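Local coordinates for protein SSD1 (Saccharomyces cerevisiae S288C, PDB 7AM1) that binds regulatory elements in mRNA untranslated regions and represses translation as a non-enzymatic member of the RNase II family, and is implicated in control of the G1 phase of the cell cycle, at residues L627-P632 / G754-V759; E183-G186 / L190-E193; E363-A368 / T493-T498; S458-K463 / A503-A508. One frame throughout, in Å; residues are numbered along the deposited sequence.

Contact 1. Residues L627-P632 / G754-V759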
loop_
_atom_site.group_PDB
_atom_site.type_symbol
_atom_site.label_atom_id
_atom_site.label_comp_id
_atom_site.label_asym_id
_atom_site.label_seq_id
_atom_site.Cartn_x
_atom_site.Cartn_y
_atom_site.Cartn_z
ATOM N N LEU A 627 11.430 0.441 -7.764
ATOM C CA LEU A 627 11.930 1.142 -6.587
ATOM C C LEU A 627 11.014 0.919 -5.391
ATOM O O LEU A 627 11.480 0.630 -4.284
ATOM C CB LEU A 627 12.065 2.632 -6.898
ATOM C CG LEU A 627 12.513 3.529 -5.746
ATOM C CD1 LEU A 627 13.860 3.076 -5.216
ATOM C CD2 LEU A 627 12.570 4.973 -6.197
ATOM N N PHE A 628 9.703 1.011 -5.612
ATOM C CA PHE A 628 8.727 0.864 -4.538
ATOM C C PHE A 628 8.886 -0.466 -3.812
ATOM O O PHE A 628 8.677 -0.538 -2.593
ATOM C CB PHE A 628 7.328 1.020 -5.142
ATOM C CG PHE A 628 6.207 0.727 -4.198
ATOM C CD1 PHE A 628 5.839 1.644 -3.231
ATOM C CD2 PHE A 628 5.489 -0.451 -4.303
ATOM C CE1 PHE A 628 4.791 1.378 -2.370
ATOM C CE2 PHE A 628 4.443 -0.723 -3.444
ATOM C CZ PHE A 628 4.093 0.196 -2.477
ATOM N N LYS A 629 9.289 -1.516 -4.533
ATOM C CA LYS A 629 9.398 -2.839 -3.942
ATOM C C LYS A 629 10.557 -2.964 -2.970
ATOM O O LYS A 629 10.557 -3.884 -2.145
ATOM C CB LYS A 629 9.621 -3.897 -5.019
ATOM C CG LYS A 629 8.511 -4.090 -5.985
ATOM C CD LYS A 629 8.910 -5.194 -6.940
ATOM C CE LYS A 629 7.883 -5.395 -8.013
ATOM N NZ LYS A 629 8.031 -6.743 -8.586
ATOM N N THR A 630 11.535 -2.070 -3.035
ATOM C CA THR A 630 12.713 -2.198 -2.193
ATOM C C THR A 630 12.529 -1.583 -0.816
ATOM O O THR A 630 13.445 -1.669 0.009
ATOM C CB THR A 630 13.923 -1.555 -2.879
ATOM O OG1 THR A 630 13.746 -0.134 -2.935
ATOM C CG2 THR A 630 14.095 -2.106 -4.287
ATOM N N MET A 631 11.372 -0.986 -0.537
ATOM C CA MET A 631 11.234 -0.180 0.661
ATOM C C MET A 631 10.014 -0.560 1.484
ATOM O O MET A 631 8.935 -0.797 0.930
ATOM C CB MET A 631 11.133 1.302 0.298
ATOM C CG MET A 631 12.468 1.938 0.068
ATOM S SD MET A 631 12.314 3.697 -0.217
ATOM C CE MET A 631 11.569 3.702 -1.847
ATOM N N PRO A 632 10.150 -0.608 2.804
ATOM C CA PRO A 632 8.973 -0.715 3.664
ATOM C C PRO A 632 8.335 0.657 3.824
ATOM O O PRO A 632 8.923 1.693 3.510
ATOM C CB PRO A 632 9.553 -1.222 4.985
ATOM C CG PRO A 632 10.898 -0.551 5.043
ATOM C CD PRO A 632 11.390 -0.494 3.599
ATOM N N GLY A 754 -2.822 -0.112 -13.129
ATOM C CA GLY A 754 -2.000 -0.071 -11.932
ATOM C C GLY A 754 -1.728 -1.436 -11.341
ATOM O O GLY A 754 -1.785 -1.602 -10.116
ATOM N N ILE A 755 -1.436 -2.427 -12.187
ATOM C CA ILE A 755 -1.121 -3.767 -11.720
ATOM C C ILE A 755 0.158 -4.257 -12.383
ATOM O O ILE A 755 0.554 -3.805 -13.461
ATOM C CB ILE A 755 -2.269 -4.775 -11.972
ATOM C CG1 ILE A 755 -2.572 -4.894 -13.471
ATOM C CG2 ILE A 755 -3.500 -4.379 -11.166
ATOM C CD1 ILE A 755 -3.646 -5.928 -13.803
ATOM N N GLU A 756 0.803 -5.192 -11.698
ATOM C CA GLU A 756 2.010 -5.860 -12.158
ATOM C C GLU A 756 1.802 -7.345 -11.902
ATOM O O GLU A 756 1.469 -7.735 -10.779
ATOM C CB GLU A 756 3.246 -5.342 -11.416
ATOM C CG GLU A 756 4.539 -6.065 -11.766
ATOM C CD GLU A 756 5.616 -5.914 -10.703
ATOM O OE1 GLU A 756 5.287 -5.617 -9.532
ATOM O OE2 GLU A 756 6.804 -6.089 -11.048
ATOM N N LYS A 757 1.959 -8.163 -12.940
ATOM C CA LYS A 757 1.669 -9.587 -12.846
ATOM C C LYS A 757 2.693 -10.368 -13.657
ATOM O O LYS A 757 3.461 -9.805 -14.440
ATOM C CB LYS A 757 0.246 -9.898 -13.327
ATOM C CG LYS A 757 -0.839 -9.317 -12.437
ATOM C CD LYS A 757 -1.021 -10.141 -11.175
ATOM C CE LYS A 757 -1.585 -9.308 -10.029
ATOM N NZ LYS A 757 -0.501 -8.765 -9.157
ATOM N N ARG A 758 2.683 -11.686 -13.476
ATOM C CA ARG A 758 3.713 -12.559 -14.020
ATOM C C ARG A 758 3.120 -13.563 -14.997
ATOM O O ARG A 758 2.182 -14.292 -14.656
ATOM C CB ARG A 758 4.434 -13.293 -12.887
ATOM C CG ARG A 758 5.475 -14.300 -13.346
ATOM C CD ARG A 758 6.392 -14.684 -12.199
ATOM N NE ARG A 758 7.117 -13.514 -11.709
ATOM C CZ ARG A 758 7.691 -13.421 -10.516
ATOM N NH1 ARG A 758 7.633 -14.436 -9.661
ATOM N NH2 ARG A 758 8.324 -12.308 -10.179
ATOM N N VAL A 759 3.683 -13.603 -16.202
ATOM C CA VAL A 759 3.358 -14.622 -17.191
ATOM C C VAL A 759 4.237 -15.838 -16.931
ATOM O O VAL A 759 5.467 -15.722 -16.855
ATOM C CB VAL A 759 3.563 -14.092 -18.620
ATOM C CG1 VAL A 759 3.301 -15.200 -19.639
ATOM C CG2 VAL A 759 2.662 -12.886 -18.880
#
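Lys629 and Glu756 form a single salt bridge between helix 617-629 of the RNB domain and strand 755-760, an outermost strand of the five-stranded antiparallel sheet in the C-terminal OB-fold domain. Even the nearest CA atoms, those of these two residues, lie 11.5 Å apart, so only long side chains reaching from opposite directions can close the gap. At CB the lysine chain heads toward the strand, and from CG onward it runs extended through CD, spanning distance without meeting the strand. Contact begins at CE, which lies 3.0 Å from Glu756 OE1. The tip follows: NZ donates a hydrogen bond of 2.8 Å to Glu756 OE2, while OE1 is a little farther from NZ at 3.1 Å. The ammonium meets OE2 on its syn side, 23° out of the carboxylate plane. On the glutamate side, CG is anti to the backbone N (chi1 176°), and the chain again extends, carrying the carboxylate off the strand toward the helix. The loop after helix 175-186 completes the bridge: Leu191 N donates to Glu756 OE1, and Leu191 O takes a weak bond from Lys629 NZ. Two residues before the lysine, near the helix end, Leu627 O accepts both Thr630 N at 3.0 Å and Thr630 OG1 at 2.7 Å.

Contact 2. Residues E183-G186 / L190-E193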
loop_
_atom_site.group_PDB
_atom_site.type_symbol
_atom_site.label_atom_id
_atom_site.label_comp_id
_atom_site.label_asym_id
_atom_site.label_seq_id
_atom_site.Cartn_x
_atom_site.Cartn_y
_atom_site.Cartn_z
ATOM N N GLU A 183 -2.551 -17.396 -6.033
ATOM C CA GLU A 183 -3.052 -16.573 -4.938
ATOM C C GLU A 183 -2.074 -15.461 -4.581
ATOM O O GLU A 183 -2.451 -14.284 -4.525
ATOM C CB GLU A 183 -3.358 -17.436 -3.715
ATOM C CG GLU A 183 -4.496 -18.422 -3.927
ATOM C CD GLU A 183 -4.742 -19.288 -2.711
ATOM O OE1 GLU A 183 -3.770 -19.613 -2.002
ATOM O OE2 GLU A 183 -5.918 -19.602 -2.435
ATOM N N VAL A 184 -0.814 -15.811 -4.317
ATOM C CA VAL A 184 0.145 -14.802 -3.870
ATOM C C VAL A 184 0.321 -13.723 -4.932
ATOM O O VAL A 184 0.288 -12.523 -4.636
ATOM C CB VAL A 184 1.487 -15.454 -3.501
ATOM C CG1 VAL A 184 2.526 -14.376 -3.233
ATOM C CG2 VAL A 184 1.325 -16.336 -2.278
ATOM N N GLU A 185 0.526 -14.132 -6.186
ATOM C CA GLU A 185 0.728 -13.157 -7.251
ATOM C C GLU A 185 -0.564 -12.440 -7.620
ATOM O O GLU A 185 -0.541 -11.243 -7.936
ATOM C CB GLU A 185 1.308 -13.844 -8.488
ATOM C CG GLU A 185 2.676 -14.462 -8.283
ATOM C CD GLU A 185 3.149 -15.223 -9.506
ATOM O OE1 GLU A 185 2.379 -15.306 -10.484
ATOM O OE2 GLU A 185 4.294 -15.725 -9.499
ATOM N N GLY A 186 -1.694 -13.136 -7.559
ATOM C CA GLY A 186 -2.933 -12.625 -8.106
ATOM C C GLY A 186 -3.781 -11.806 -7.155
ATOM O O GLY A 186 -4.632 -11.031 -7.603
ATOM N N LEU A 190 0.353 -5.308 -7.232
ATOM C CA LEU A 190 1.716 -5.474 -7.720
ATOM C C LEU A 190 2.256 -6.824 -7.245
ATOM O O LEU A 190 1.556 -7.606 -6.599
ATOM C CB LEU A 190 2.597 -4.317 -7.243
ATOM C CG LEU A 190 2.056 -2.901 -7.490
ATOM C CD1 LEU A 190 3.042 -1.848 -6.964
ATOM C CD2 LEU A 190 1.738 -2.650 -8.962
ATOM N N LEU A 191 3.519 -7.094 -7.567
ATOM C CA LEU A 191 4.187 -8.330 -7.176
ATOM C C LEU A 191 5.176 -8.058 -6.052
ATOM O O LEU A 191 6.022 -7.166 -6.172
ATOM C CB LEU A 191 4.933 -8.964 -8.352
ATOM C CG LEU A 191 4.119 -9.573 -9.488
ATOM C CD1 LEU A 191 5.065 -10.042 -10.583
ATOM C CD2 LEU A 191 3.261 -10.722 -8.980
ATOM N N VAL A 192 5.114 -8.868 -4.992
ATOM C CA VAL A 192 6.058 -8.714 -3.894
ATOM C C VAL A 192 7.435 -9.152 -4.387
ATOM O O VAL A 192 7.560 -10.024 -5.259
ATOM C CB VAL A 192 5.642 -9.531 -2.653
ATOM C CG1 VAL A 192 4.115 -9.586 -2.509
ATOM C CG2 VAL A 192 6.285 -10.920 -2.640
ATOM N N GLU A 193 8.477 -8.558 -3.824
ATOM C CA GLU A 193 9.837 -8.911 -4.197
ATOM C C GLU A 193 10.406 -9.929 -3.216
ATOM O O GLU A 193 9.898 -10.115 -2.108
ATOM C CB GLU A 193 10.728 -7.665 -4.235
HETATM O O HOH W 1 1.998 -10.360 -5.188
#
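Glu185 and Leu191 meet through hydrocarbon alone, their side chains running at a slant to one another where the chain turns back beside the last turn of helix 175-186. The touching branch of the leucine is CD2, which lies 3.7 Å from Glu185 CB and 3.8 Å from Glu185 CG. It therefore rests against the root of the glutamate and not its carboxylate. Both residues place CG anti to the carbonyl carbon, with chi1 of -63° in Glu185 and -70° in Leu191. For the leucine, this rotation turns a side chain that leaves the backbone alongside the helix until its CD2 methyl leans on it. The backbones are close, with CA atoms of Glu185 and Leu191 5.9 Å apart, yet no direct hydrogen bond joins the two segments. A water supplies the polar link instead. This water donates to Val184 O at 2.8 Å and to Leu190 O at 3.1 Å, which uses both its protons. Val192 N adds a weak, long bond to the same water oxygen. The carbonyl of Val184 near the helix end and the irregular strip 190-193 are thus tied by one solvent molecule.

The extended glutamate chain carries its carboxylate beyond the leucine, to a salt bridge with Lys35 and a hydrogen bond between OE1 and His760 NE2. Gly186, at the helix end, is hydrogen-bonded through its backbone to Leu904 of strand 903-908, while Leu190 packs its side chain on Glu756 of strand 755-760 and on Phe628 of helix 617-629.

Contact 3. Residues E363-A368 / T493-T498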
loop_
_atom_site.group_PDB
_atom_site.type_symbol
_atom_site.label_atom_id
_atom_site.label_comp_id
_atom_site.label_asym_id
_atom_site.label_seq_id
_atom_site.Cartn_x
_atom_site.Cartn_y
_atom_site.Cartn_z
ATOM N N GLU A 363 -9.369 40.776 5.061
ATOM C CA GLU A 363 -7.922 40.637 5.109
ATOM C C GLU A 363 -7.426 39.286 4.629
ATOM O O GLU A 363 -6.315 39.206 4.102
ATOM C CB GLU A 363 -7.409 40.850 6.540
ATOM C CG GLU A 363 -7.712 42.216 7.138
ATOM C CD GLU A 363 -6.951 43.351 6.473
ATOM O OE1 GLU A 363 -5.851 43.108 5.936
ATOM O OE2 GLU A 363 -7.452 44.494 6.502
ATOM N N TYR A 364 -8.210 38.226 4.811
ATOM C CA TYR A 364 -7.795 36.874 4.467
ATOM C C TYR A 364 -8.897 36.216 3.655
ATOM O O TYR A 364 -10.071 36.279 4.031
ATOM C CB TYR A 364 -7.494 36.046 5.725
ATOM C CG TYR A 364 -6.422 36.658 6.593
ATOM C CD1 TYR A 364 -5.082 36.442 6.318
ATOM C CD2 TYR A 364 -6.750 37.459 7.676
ATOM C CE1 TYR A 364 -4.096 36.999 7.098
ATOM C CE2 TYR A 364 -5.768 38.030 8.463
ATOM C CZ TYR A 364 -4.442 37.793 8.168
ATOM O OH TYR A 364 -3.454 38.356 8.943
ATOM N N ASN A 365 -8.513 35.620 2.532
ATOM C CA ASN A 365 -9.413 34.836 1.690
ATOM C C ASN A 365 -9.008 33.375 1.866
ATOM O O ASN A 365 -8.236 32.822 1.084
ATOM C CB ASN A 365 -9.341 35.273 0.234
ATOM C CG ASN A 365 -10.378 34.579 -0.632
ATOM O OD1 ASN A 365 -11.010 33.608 -0.214
ATOM N ND2 ASN A 365 -10.560 35.080 -1.846
ATOM N N ILE A 366 -9.509 32.766 2.929
ATOM C CA ILE A 366 -9.174 31.387 3.263
ATOM C C ILE A 366 -10.119 30.463 2.512
ATOM O O ILE A 366 -11.344 30.626 2.571
ATOM C CB ILE A 366 -9.261 31.152 4.778
ATOM C CG1 ILE A 366 -8.151 31.920 5.496
ATOM C CG2 ILE A 366 -9.129 29.667 5.103
ATOM C CD1 ILE A 366 -8.374 32.072 6.980
ATOM N N PHE A 367 -9.563 29.495 1.799
ATOM C CA PHE A 367 -10.387 28.469 1.180
ATOM C C PHE A 367 -10.091 27.137 1.850
ATOM O O PHE A 367 -8.929 26.740 1.988
ATOM C CB PHE A 367 -10.180 28.396 -0.341
ATOM C CG PHE A 367 -8.750 28.266 -0.780
ATOM C CD1 PHE A 367 -7.940 29.381 -0.884
ATOM C CD2 PHE A 367 -8.227 27.029 -1.127
ATOM C CE1 PHE A 367 -6.626 29.267 -1.299
ATOM C CE2 PHE A 367 -6.911 26.909 -1.547
ATOM C CZ PHE A 367 -6.111 28.032 -1.630
ATOM N N ALA A 368 -11.150 26.476 2.302
ATOM C CA ALA A 368 -11.034 25.144 2.866
ATOM C C ALA A 368 -10.970 24.139 1.726
ATOM O O ALA A 368 -11.642 24.304 0.705
ATOM C CB ALA A 368 -12.219 24.845 3.780
ATOM N N THR A 493 -2.499 33.732 -13.860
ATOM C CA THR A 493 -2.000 34.595 -12.795
ATOM C C THR A 493 -2.953 34.657 -11.607
ATOM O O THR A 493 -2.776 35.506 -10.723
ATOM C CB THR A 493 -1.747 36.008 -13.331
ATOM N N SER A 494 -3.954 33.780 -11.561
ATOM C CA SER A 494 -4.986 33.860 -10.544
ATOM C C SER A 494 -4.434 33.506 -9.163
ATOM O O SER A 494 -3.297 33.054 -9.001
ATOM C CB SER A 494 -6.144 32.915 -10.860
ATOM O OG SER A 494 -5.838 31.600 -10.416
ATOM N N TYR A 495 -5.288 33.730 -8.163
ATOM C CA TYR A 495 -5.013 33.364 -6.777
ATOM C C TYR A 495 -4.501 31.934 -6.672
ATOM O O TYR A 495 -3.455 31.674 -6.064
ATOM C CB TYR A 495 -6.321 33.545 -5.996
ATOM C CG TYR A 495 -6.300 33.403 -4.495
ATOM C CD1 TYR A 495 -5.143 33.584 -3.758
ATOM C CD2 TYR A 495 -7.471 33.093 -3.811
ATOM C CE1 TYR A 495 -5.153 33.456 -2.376
ATOM C CE2 TYR A 495 -7.489 32.961 -2.439
ATOM C CZ TYR A 495 -6.327 33.144 -1.724
ATOM O OH TYR A 495 -6.332 33.016 -0.354
ATOM N N LEU A 496 -5.221 30.993 -7.280
ATOM C CA LEU A 496 -4.853 29.587 -7.175
ATOM C C LEU A 496 -3.576 29.277 -7.942
ATOM O O LEU A 496 -2.831 28.367 -7.556
ATOM C CB LEU A 496 -6.006 28.723 -7.680
ATOM C CG LEU A 496 -7.255 28.822 -6.806
ATOM C CD1 LEU A 496 -8.424 28.101 -7.451
ATOM C CD2 LEU A 496 -6.971 28.263 -5.424
ATOM N N SER A 497 -3.303 30.014 -9.022
ATOM C CA SER A 497 -2.041 29.844 -9.734
ATOM C C SER A 497 -0.855 30.180 -8.844
ATOM O O SER A 497 0.210 29.562 -8.961
ATOM C CB SER A 497 -2.020 30.719 -10.985
ATOM O OG SER A 497 -3.120 30.420 -11.824
ATOM N N THR A 498 -1.013 31.161 -7.957
ATOM C CA THR A 498 0.066 31.494 -7.039
ATOM C C THR A 498 0.289 30.370 -6.039
ATOM O O THR A 498 1.435 30.045 -5.711
ATOM C CB THR A 498 -0.240 32.801 -6.315
ATOM O OG1 THR A 498 -0.524 33.813 -7.284
ATOM C CG2 THR A 498 0.951 33.229 -5.474
#
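Tyr495, in the first turn of helix 495-510, meets the backbone of Asn365 at its hydroxyl end and the ring of Phe367 beside one face. Its CG is anti to the backbone N (chi1 -172°), which sends the ring away from the helix toward the start of strand 367-370 in the RNB-domain sheet. Phe367 takes a different rotamer: chi1 of 52° sets its CG between backbone N and carbonyl carbon, turning the ring to the helix. The two rings form an offset edge-to-face pair, with centroids 5.6 Å apart and planes at 84°, the edge of Phe367 directed at the face of Tyr495. Phe367 CE1 makes the approach, 3.9 Å from Tyr495 CZ. Over one face of the phenylalanine sits Leu496 CD2, displaced toward the rim and 4.2 Å from the ring centroid, a CH-pi contact. Ser494, at the N-cap, accepts a weak capping bond from Leu496 N on its OG.

Tyr495 OH lies 2.4 Å from Asn365 O, which sits at the edge of the tyrosine ring, in its plane. The hydroxyl would be the donor, but the separation is too short to be taken at face value. If the bond is real, the hydroxyl would both donate to Asn365 O and accept from Val382 N, consistent with a polar junction of helix, Asn365 backbone and strand 378-384 alongside an apolar cluster.

Contact 4. Residues S458-K463 / A503-A508; sequences STLRIK and ARSFYA
With chi1 at -61° and chi2 at 154°, Ile462 stretches its CG1 branch toward helix 495-510, where CD1 comes to 3.9 Å from Phe506 CE1. The two side chains cross at about a right angle, and the methyl approaches the ring obliquely. Ser505 instead carries OG in the crowded position between its backbone N and carbonyl carbon (chi1 79°), where the hydroxyl faces Leu460, 3.9 Å from its CB. The chain at Leu460 has the left-handed helical conformation, as befits the tight connection of a beta hairpin: strands 446-456 and 462-472 are antiparallel neighbours in the RNB-domain sheet, and 457-461 joins them. An ST turn shapes this connection, since Thr459 OG1 accepts from Arg461 N at 3.3 Å. A water bridges hairpin and helix, donating to Leu460 O at 2.6 Å and to Ser505 OG at 2.7 Å. The same hydroxyl bonds to Ile502 O one turn back in the helix, so OG gives its proton there and receives one from the water. The Phe506 ring also packs edge-to-face with Tyr453 of strand 446-456 and touches Lys555 of helix 544-568.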
loop_
_atom_site.group_PDB
_atom_site.type_symbol
_atom_site.label_atom_id
_atom_site.label_comp_id
_atom_site.label_asym_id
_atom_site.label_seq_id
_atom_site.Cartn_x
_atom_site.Cartn_y
_atom_site.Cartn_z
ATOM N N SER A 458 9.395 37.593 -4.914
ATOM C CA SER A 458 10.006 37.345 -6.215
ATOM C C SER A 458 10.625 35.965 -6.344
ATOM O O SER A 458 10.487 35.334 -7.394
ATOM C CB SER A 458 11.073 38.404 -6.506
ATOM O OG SER A 458 10.489 39.692 -6.585
ATOM N N THR A 459 11.326 35.494 -5.311
ATOM C CA THR A 459 11.942 34.175 -5.308
ATOM C C THR A 459 11.112 33.130 -4.576
ATOM O O THR A 459 11.387 31.934 -4.717
ATOM C CB THR A 459 13.329 34.236 -4.658
ATOM O OG1 THR A 459 13.185 34.531 -3.262
ATOM C CG2 THR A 459 14.184 35.305 -5.319
ATOM N N LEU A 460 10.126 33.553 -3.786
ATOM C CA LEU A 460 9.318 32.673 -2.944
ATOM C C LEU A 460 10.139 31.954 -1.876
ATOM O O LEU A 460 9.665 30.985 -1.274
ATOM C CB LEU A 460 8.551 31.656 -3.794
ATOM C CG LEU A 460 7.533 32.265 -4.764
ATOM C CD1 LEU A 460 6.742 31.153 -5.453
ATOM C CD2 LEU A 460 6.595 33.255 -4.070
ATOM N N ARG A 461 11.359 32.411 -1.606
ATOM C CA ARG A 461 12.113 31.861 -0.488
ATOM C C ARG A 461 11.394 32.189 0.815
ATOM O O ARG A 461 10.801 33.261 0.959
ATOM C CB ARG A 461 13.532 32.428 -0.467
ATOM N N ILE A 462 11.442 31.263 1.767
ATOM C CA ILE A 462 10.759 31.462 3.042
ATOM C C ILE A 462 11.597 32.408 3.893
ATOM O O ILE A 462 12.747 32.107 4.226
ATOM C CB ILE A 462 10.516 30.131 3.769
ATOM C CG1 ILE A 462 9.619 29.209 2.937
ATOM C CG2 ILE A 462 9.878 30.380 5.136
ATOM C CD1 ILE A 462 9.830 27.735 3.224
ATOM N N LYS A 463 11.025 33.566 4.228
ATOM C CA LYS A 463 11.696 34.540 5.078
ATOM C C LYS A 463 11.473 34.277 6.560
ATOM O O LYS A 463 12.365 34.556 7.374
ATOM C CB LYS A 463 11.206 35.956 4.744
ATOM C CG LYS A 463 11.590 36.449 3.353
ATOM N N ALA A 503 3.587 25.872 -4.080
ATOM C CA ALA A 503 3.773 24.436 -3.915
ATOM C C ALA A 503 4.944 23.940 -4.753
ATOM O O ALA A 503 5.744 23.121 -4.289
ATOM C CB ALA A 503 2.494 23.690 -4.289
ATOM N N ARG A 504 5.056 24.425 -5.994
ATOM C CA ARG A 504 6.151 24.000 -6.861
ATOM C C ARG A 504 7.503 24.390 -6.277
ATOM O O ARG A 504 8.473 23.627 -6.375
ATOM C CB ARG A 504 5.992 24.609 -8.258
ATOM C CG ARG A 504 6.890 23.975 -9.323
ATOM C CD ARG A 504 7.191 24.934 -10.478
ATOM N NE ARG A 504 7.978 26.077 -10.016
ATOM C CZ ARG A 504 9.297 26.062 -9.825
ATOM N NH1 ARG A 504 10.002 24.964 -10.072
ATOM N NH2 ARG A 504 9.914 27.153 -9.388
ATOM N N SER A 505 7.597 25.584 -5.680
ATOM C CA SER A 505 8.867 26.017 -5.104
ATOM C C SER A 505 9.221 25.203 -3.862
ATOM O O SER A 505 10.399 24.910 -3.629
ATOM C CB SER A 505 8.834 27.513 -4.776
ATOM O OG SER A 505 8.147 27.764 -3.564
ATOM N N PHE A 506 8.226 24.849 -3.037
ATOM C CA PHE A 506 8.481 23.919 -1.940
ATOM C C PHE A 506 9.003 22.595 -2.481
ATOM O O PHE A 506 9.982 22.034 -1.977
ATOM C CB PHE A 506 7.208 23.647 -1.130
ATOM C CG PHE A 506 6.721 24.809 -0.313
ATOM C CD1 PHE A 506 7.462 25.966 -0.186
ATOM C CD2 PHE A 506 5.518 24.711 0.369
ATOM C CE1 PHE A 506 6.995 27.018 0.583
ATOM C CE2 PHE A 506 5.048 25.752 1.133
ATOM C CZ PHE A 506 5.790 26.908 1.248
ATOM N N TYR A 507 8.334 22.080 -3.513
ATOM C CA TYR A 507 8.689 20.795 -4.100
ATOM C C TYR A 507 10.096 20.829 -4.675
ATOM O O TYR A 507 10.906 19.930 -4.422
ATOM C CB TYR A 507 7.664 20.452 -5.182
ATOM C CG TYR A 507 7.958 19.214 -5.988
ATOM C CD1 TYR A 507 7.977 17.963 -5.390
ATOM C CD2 TYR A 507 8.176 19.289 -7.358
ATOM C CE1 TYR A 507 8.227 16.824 -6.126
ATOM C CE2 TYR A 507 8.423 18.151 -8.106
ATOM C CZ TYR A 507 8.445 16.924 -7.488
ATOM O OH TYR A 507 8.692 15.799 -8.237
ATOM N N ALA A 508 10.406 21.877 -5.441
ATOM C CA ALA A 508 11.712 21.980 -6.077
ATOM C C ALA A 508 12.831 21.986 -5.048
ATOM O O ALA A 508 13.902 21.411 -5.277
ATOM C CB ALA A 508 11.775 23.243 -6.934
HETATM O O HOH W 2 9.621 28.401 -1.391
#

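In the fold
From the N terminus, contact 2 comes first, a local turn of three residues that ties the end of helix 175-186 to the loop after it. Contacts 3 and 4 follow, closing loops of 124 and 39 residues, and cross: 363-368 precedes 458-463, then 493-498 precedes 503-508, so the segments alternate. Both bring helix 495-510 against the same RNB-domain sheet, one near strand 367-370 and one at the hairpin before strand 462-472, their centres about 16 Å apart. Contact 1 opens last and closes a loop of 121 residues, joining the RNB domain to the C-terminal OB fold. Contacts 1 and 2, with centres about 8 Å apart, touch directly.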